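Diaminopimelate decarboxylase (PDB 2P3E) probably catalyses the pyridoxal 5'-phosphate-dependent decarboxylation of meso-diaminopimelate to L-lysine, the last step of lysine biosynthesis by the diaminopimelate pathway. Local coordinates at residues T34-F48 with S283-V295. Sequence-based numbering, arbitrary orientation.
Sequences TPLYVYSSNFIKERF and SIMGNAGILITQV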
# COMPACT_ATOMS: atom_id res chain seq x y z
N THR B 34 3.43 10.76 16.73
CA THR B 34 2.48 9.81 16.14
C THR B 34 2.35 10.12 14.64
O THR B 34 2.65 11.24 14.23
CB THR B 34 1.06 9.88 16.81
OG1 THR B 34 0.60 11.24 16.80
CG2 THR B 34 1.10 9.37 18.25
N PRO B 35 1.93 9.12 13.82
CA PRO B 35 1.68 7.72 14.16
C PRO B 35 2.94 7.01 14.67
O PRO B 35 4.05 7.36 14.27
CB PRO B 35 1.26 7.09 12.81
CG PRO B 35 0.82 8.25 11.97
CD PRO B 35 1.68 9.41 12.39
N LEU B 36 2.74 6.05 15.57
CA LEU B 36 3.84 5.30 16.19
C LEU B 36 3.50 3.81 16.28
O LEU B 36 2.47 3.43 16.86
CB LEU B 36 4.12 5.84 17.61
CG LEU B 36 5.35 5.29 18.35
CD1 LEU B 36 6.62 5.68 17.61
CD2 LEU B 36 5.41 5.80 19.82
N TYR B 37 4.36 2.98 15.70
CA TYR B 37 4.28 1.53 15.92
C TYR B 37 5.10 1.15 17.13
O TYR B 37 6.31 1.44 17.20
CB TYR B 37 4.77 0.77 14.69
CG TYR B 37 3.69 0.50 13.65
CD1 TYR B 37 3.61 1.25 12.47
CD2 TYR B 37 2.76 -0.51 13.85
CE1 TYR B 37 2.61 0.98 11.50
CE2 TYR B 37 1.76 -0.77 12.91
CZ TYR B 37 1.69 -0.03 11.75
OH TYR B 37 0.69 -0.35 10.84
N VAL B 38 4.47 0.46 18.07
CA VAL B 38 5.13 0.06 19.31
C VAL B 38 5.07 -1.46 19.43
O VAL B 38 3.99 -2.03 19.30
CB VAL B 38 4.44 0.71 20.55
CG1 VAL B 38 5.16 0.31 21.86
CG2 VAL B 38 4.40 2.25 20.41
N TYR B 39 6.23 -2.09 19.66
CA TYR B 39 6.32 -3.53 19.76
C TYR B 39 6.78 -3.99 21.15
O TYR B 39 7.62 -3.33 21.78
CB TYR B 39 7.30 -4.08 18.70
CG TYR B 39 6.92 -3.74 17.27
CD1 TYR B 39 6.07 -4.57 16.54
CD2 TYR B 39 7.41 -2.58 16.66
CE1 TYR B 39 5.72 -4.24 15.21
CE2 TYR B 39 7.08 -2.27 15.33
CZ TYR B 39 6.24 -3.09 14.63
OH TYR B 39 5.95 -2.73 13.33
N SER B 40 6.25 -5.13 21.59
CA SER B 40 6.67 -5.79 22.83
C SER B 40 7.71 -6.85 22.53
O SER B 40 7.42 -7.87 21.88
CB SER B 40 5.46 -6.41 23.55
OG SER B 40 5.87 -7.39 24.52
N SER B 41 8.92 -6.63 23.03
CA SER B 41 10.00 -7.58 22.86
C SER B 41 9.67 -8.94 23.48
O SER B 41 9.85 -9.99 22.83
CB SER B 41 11.29 -7.02 23.48
OG SER B 41 12.38 -7.87 23.25
N ASN B 42 9.16 -8.93 24.71
CA ASN B 42 8.89 -10.18 25.42
C ASN B 42 7.72 -10.95 24.85
O ASN B 42 7.69 -12.18 24.93
CB ASN B 42 8.74 -9.97 26.93
CG ASN B 42 10.08 -9.84 27.62
OD1 ASN B 42 10.89 -10.77 27.60
ND2 ASN B 42 10.34 -8.66 28.19
N PHE B 43 6.74 -10.24 24.28
CA PHE B 43 5.66 -10.93 23.55
C PHE B 43 6.20 -11.73 22.37
O PHE B 43 5.85 -12.91 22.20
CB PHE B 43 4.57 -9.96 23.08
CG PHE B 43 3.36 -10.65 22.48
CD1 PHE B 43 2.28 -11.03 23.28
CD2 PHE B 43 3.30 -10.94 21.11
CE1 PHE B 43 1.17 -11.67 22.74
CE2 PHE B 43 2.18 -11.56 20.55
CZ PHE B 43 1.11 -11.93 21.38
N ILE B 44 7.04 -11.09 21.55
CA ILE B 44 7.64 -11.74 20.38
C ILE B 44 8.41 -13.00 20.79
O ILE B 44 8.19 -14.09 20.22
CB ILE B 44 8.55 -10.78 19.58
CG1 ILE B 44 7.74 -9.62 18.98
CG2 ILE B 44 9.26 -11.52 18.46
CD1 ILE B 44 8.58 -8.45 18.49
N LYS B 45 9.30 -12.85 21.78
CA LYS B 45 10.13 -13.95 22.27
C LYS B 45 9.28 -15.11 22.79
O LYS B 45 9.58 -16.27 22.50
CB LYS B 45 11.10 -13.48 23.38
CG LYS B 45 12.19 -12.49 22.94
CD LYS B 45 12.89 -11.85 24.16
CE LYS B 45 14.09 -10.99 23.75
NZ LYS B 45 14.91 -10.62 24.96
N GLU B 46 8.23 -14.79 23.54
CA GLU B 46 7.36 -15.80 24.15
C GLU B 46 6.47 -16.54 23.14
O GLU B 46 6.23 -17.74 23.30
CB GLU B 46 6.49 -15.21 25.26
CG GLU B 46 7.29 -14.92 26.52
CD GLU B 46 6.59 -13.95 27.46
OE1 GLU B 46 5.36 -13.77 27.36
OE2 GLU B 46 7.30 -13.38 28.31
N ARG B 47 6.00 -15.83 22.11
CA ARG B 47 5.29 -16.51 21.00
C ARG B 47 6.20 -17.49 20.27
O ARG B 47 5.78 -18.60 19.92
CB ARG B 47 4.69 -15.51 20.00
CG ARG B 47 3.69 -14.54 20.61
CD ARG B 47 2.45 -15.22 21.16
NE ARG B 47 1.58 -15.62 20.05
CZ ARG B 47 0.27 -15.83 20.14
NH1 ARG B 47 -0.36 -15.70 21.31
NH2 ARG B 47 -0.40 -16.19 19.05
N PHE B 48 7.44 -17.06 19.99
CA PHE B 48 8.40 -17.93 19.34
C PHE B 48 8.70 -19.15 20.20
O PHE B 48 8.77 -20.28 19.69
CB PHE B 48 9.71 -17.21 18.98
CG PHE B 48 10.73 -18.11 18.33
CD1 PHE B 48 10.64 -18.42 16.98
CD2 PHE B 48 11.77 -18.68 19.08
CE1 PHE B 48 11.57 -19.28 16.37
CE2 PHE B 48 12.72 -19.53 18.47
CZ PHE B 48 12.61 -19.84 17.13
N SER B 283 1.14 -15.16 13.86
CA SER B 283 1.01 -15.66 15.24
C SER B 283 2.18 -15.28 16.15
O SER B 283 2.08 -15.41 17.39
CB SER B 283 0.76 -17.18 15.30
OG SER B 283 1.75 -17.91 14.60
N ILE B 284 3.29 -14.83 15.58
CA ILE B 284 4.38 -14.29 16.40
C ILE B 284 4.29 -12.77 16.49
O ILE B 284 4.41 -12.19 17.58
CB ILE B 284 5.78 -14.73 15.87
CG1 ILE B 284 5.98 -16.24 16.08
CG2 ILE B 284 6.92 -13.90 16.50
CD1 ILE B 284 7.28 -16.77 15.43
N MET B 285 4.05 -12.11 15.36
CA MET B 285 4.14 -10.65 15.29
C MET B 285 2.85 -9.87 15.53
O MET B 285 2.89 -8.73 15.98
CB MET B 285 4.72 -10.24 13.93
CG MET B 285 6.23 -10.44 13.80
SD MET B 285 7.21 -9.69 15.16
CE MET B 285 6.62 -8.02 15.13
N GLY B 286 1.71 -10.47 15.19
CA GLY B 286 0.43 -9.74 15.06
C GLY B 286 0.06 -8.94 16.29
O GLY B 286 -0.08 -7.72 16.22
N ASN B 287 -0.07 -9.62 17.43
CA ASN B 287 -0.44 -8.92 18.67
C ASN B 287 0.76 -8.37 19.45
O ASN B 287 0.60 -7.78 20.52
CB ASN B 287 -1.33 -9.78 19.56
CG ASN B 287 -2.78 -9.66 19.18
OD1 ASN B 287 -3.30 -8.56 19.04
ND2 ASN B 287 -3.46 -10.80 19.04
N ALA B 288 1.95 -8.55 18.87
CA ALA B 288 3.18 -7.98 19.43
C ALA B 288 3.25 -6.46 19.22
O ALA B 288 3.94 -5.76 19.96
CB ALA B 288 4.40 -8.63 18.76
N GLY B 289 2.55 -5.98 18.18
CA GLY B 289 2.63 -4.58 17.80
C GLY B 289 1.31 -3.86 17.93
O GLY B 289 0.23 -4.43 17.68
N ILE B 290 1.38 -2.60 18.34
CA ILE B 290 0.21 -1.74 18.40
C ILE B 290 0.51 -0.41 17.72
O ILE B 290 1.67 0.04 17.70
CB ILE B 290 -0.33 -1.54 19.85
CG1 ILE B 290 0.63 -0.73 20.70
CG2 ILE B 290 -0.63 -2.88 20.54
CD1 ILE B 290 -0.00 -0.35 22.01
N LEU B 291 -0.51 0.20 17.13
CA LEU B 291 -0.34 1.46 16.43
C LEU B 291 -0.97 2.57 17.26
O LEU B 291 -2.16 2.52 17.58
CB LEU B 291 -0.95 1.40 15.03
CG LEU B 291 -0.97 2.69 14.18
CD1 LEU B 291 0.45 3.20 13.92
CD2 LEU B 291 -1.70 2.42 12.85
N ILE B 292 -0.16 3.58 17.61
CA ILE B 292 -0.63 4.73 18.38
C ILE B 292 -0.88 5.88 17.44
O ILE B 292 -0.03 6.20 16.58
CB ILE B 292 0.37 5.20 19.48
CG1 ILE B 292 0.85 4.02 20.35
CG2 ILE B 292 -0.25 6.34 20.34
CD1 ILE B 292 -0.28 3.17 20.99
N THR B 293 -2.04 6.50 17.59
CA THR B 293 -2.42 7.60 16.73
C THR B 293 -3.06 8.72 17.55
O THR B 293 -3.68 8.45 18.57
CB THR B 293 -3.36 7.11 15.57
OG1 THR B 293 -3.67 8.20 14.71
CG2 THR B 293 -4.66 6.48 16.09
N GLN B 294 -2.90 9.96 17.11
CA GLN B 294 -3.47 11.11 17.81
C GLN B 294 -4.70 11.66 17.08
O GLN B 294 -4.70 11.82 15.86
CB GLN B 294 -2.40 12.20 17.97
CG GLN B 294 -2.85 13.41 18.80
CD GLN B 294 -1.83 14.51 18.78
OE1 GLN B 294 -1.38 14.95 17.72
NE2 GLN B 294 -1.46 14.97 19.96
N VAL B 295 -5.74 11.94 17.86
CA VAL B 295 -6.96 12.56 17.36
C VAL B 295 -6.68 14.01 16.94
O VAL B 295 -6.13 14.80 17.71
CB VAL B 295 -8.11 12.51 18.43
CG1 VAL B 295 -9.36 13.23 17.89
CG2 VAL B 295 -8.43 11.06 18.84
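Thr34 lies just ahead of the ladder, its methyl CG2 3.9 Å from Ile292 CG2, while its hydroxyl is hydrogen-bonded to Asp310. From Leu36 to Tyr39 the chain runs antiparallel to Gly289-Ile292. Leu36 with Ile292 and Val38 with Ile290 are hydrogen-bonded pairs, and Ser40 N adds a fifth backbone bond, to Ala288 O. The side chains of Leu36, Val38, Ile290 and Ile292 share the face against which helix 25-32 packs. On the other face, Leu291 CD1 sits over the centre of the Tyr37 ring, 3.9 Å from its centroid, in a CH-pi contact; Tyr37 OH reaches Asp315 O. The Tyr39 ring lies beside Gly289, where a CB would collide with CE1, and meets the methyl CE of Met285. Ser40 then N-caps helix 41-54, its OG accepting from Phe43 N (3.0 Å) and also hydrogen-bonded to Glu21. With CG anti to the backbone N (chi1 -173°), Phe43 swings its ring onto the Asn287-Ala288 peptide, the carbonyl of Asn287 over one face. Ile44 CG1 presses on Ala288 CB at 3.5 Å, tighter than usual, and its CD1 touches Met285 SD. One turn on, Arg47 bends at chi2 and chi3, which brings NE to within 2.7 Å of Ser283 O, nearly in line with that C=O; the oxygen lies at the guanidinium edge, near its plane. NH2 adds a weak bond to it, and NH1 forms a salt bridge with Glu255. A leucine here would probably leave Ser283 O without these donors and Glu255 without its positive mate. Phe48 ends the segment with its ring edge at Ile284 CD1. A backbone ladder followed by apolar helix packing joins the beta domain to the pyridoxal-binding TIM barrel; beside the probable cofactor-binding residues Pro280 and Arg282, Arg47 adds a charged link, two N-H groups converging on the Ser283 carbonyl.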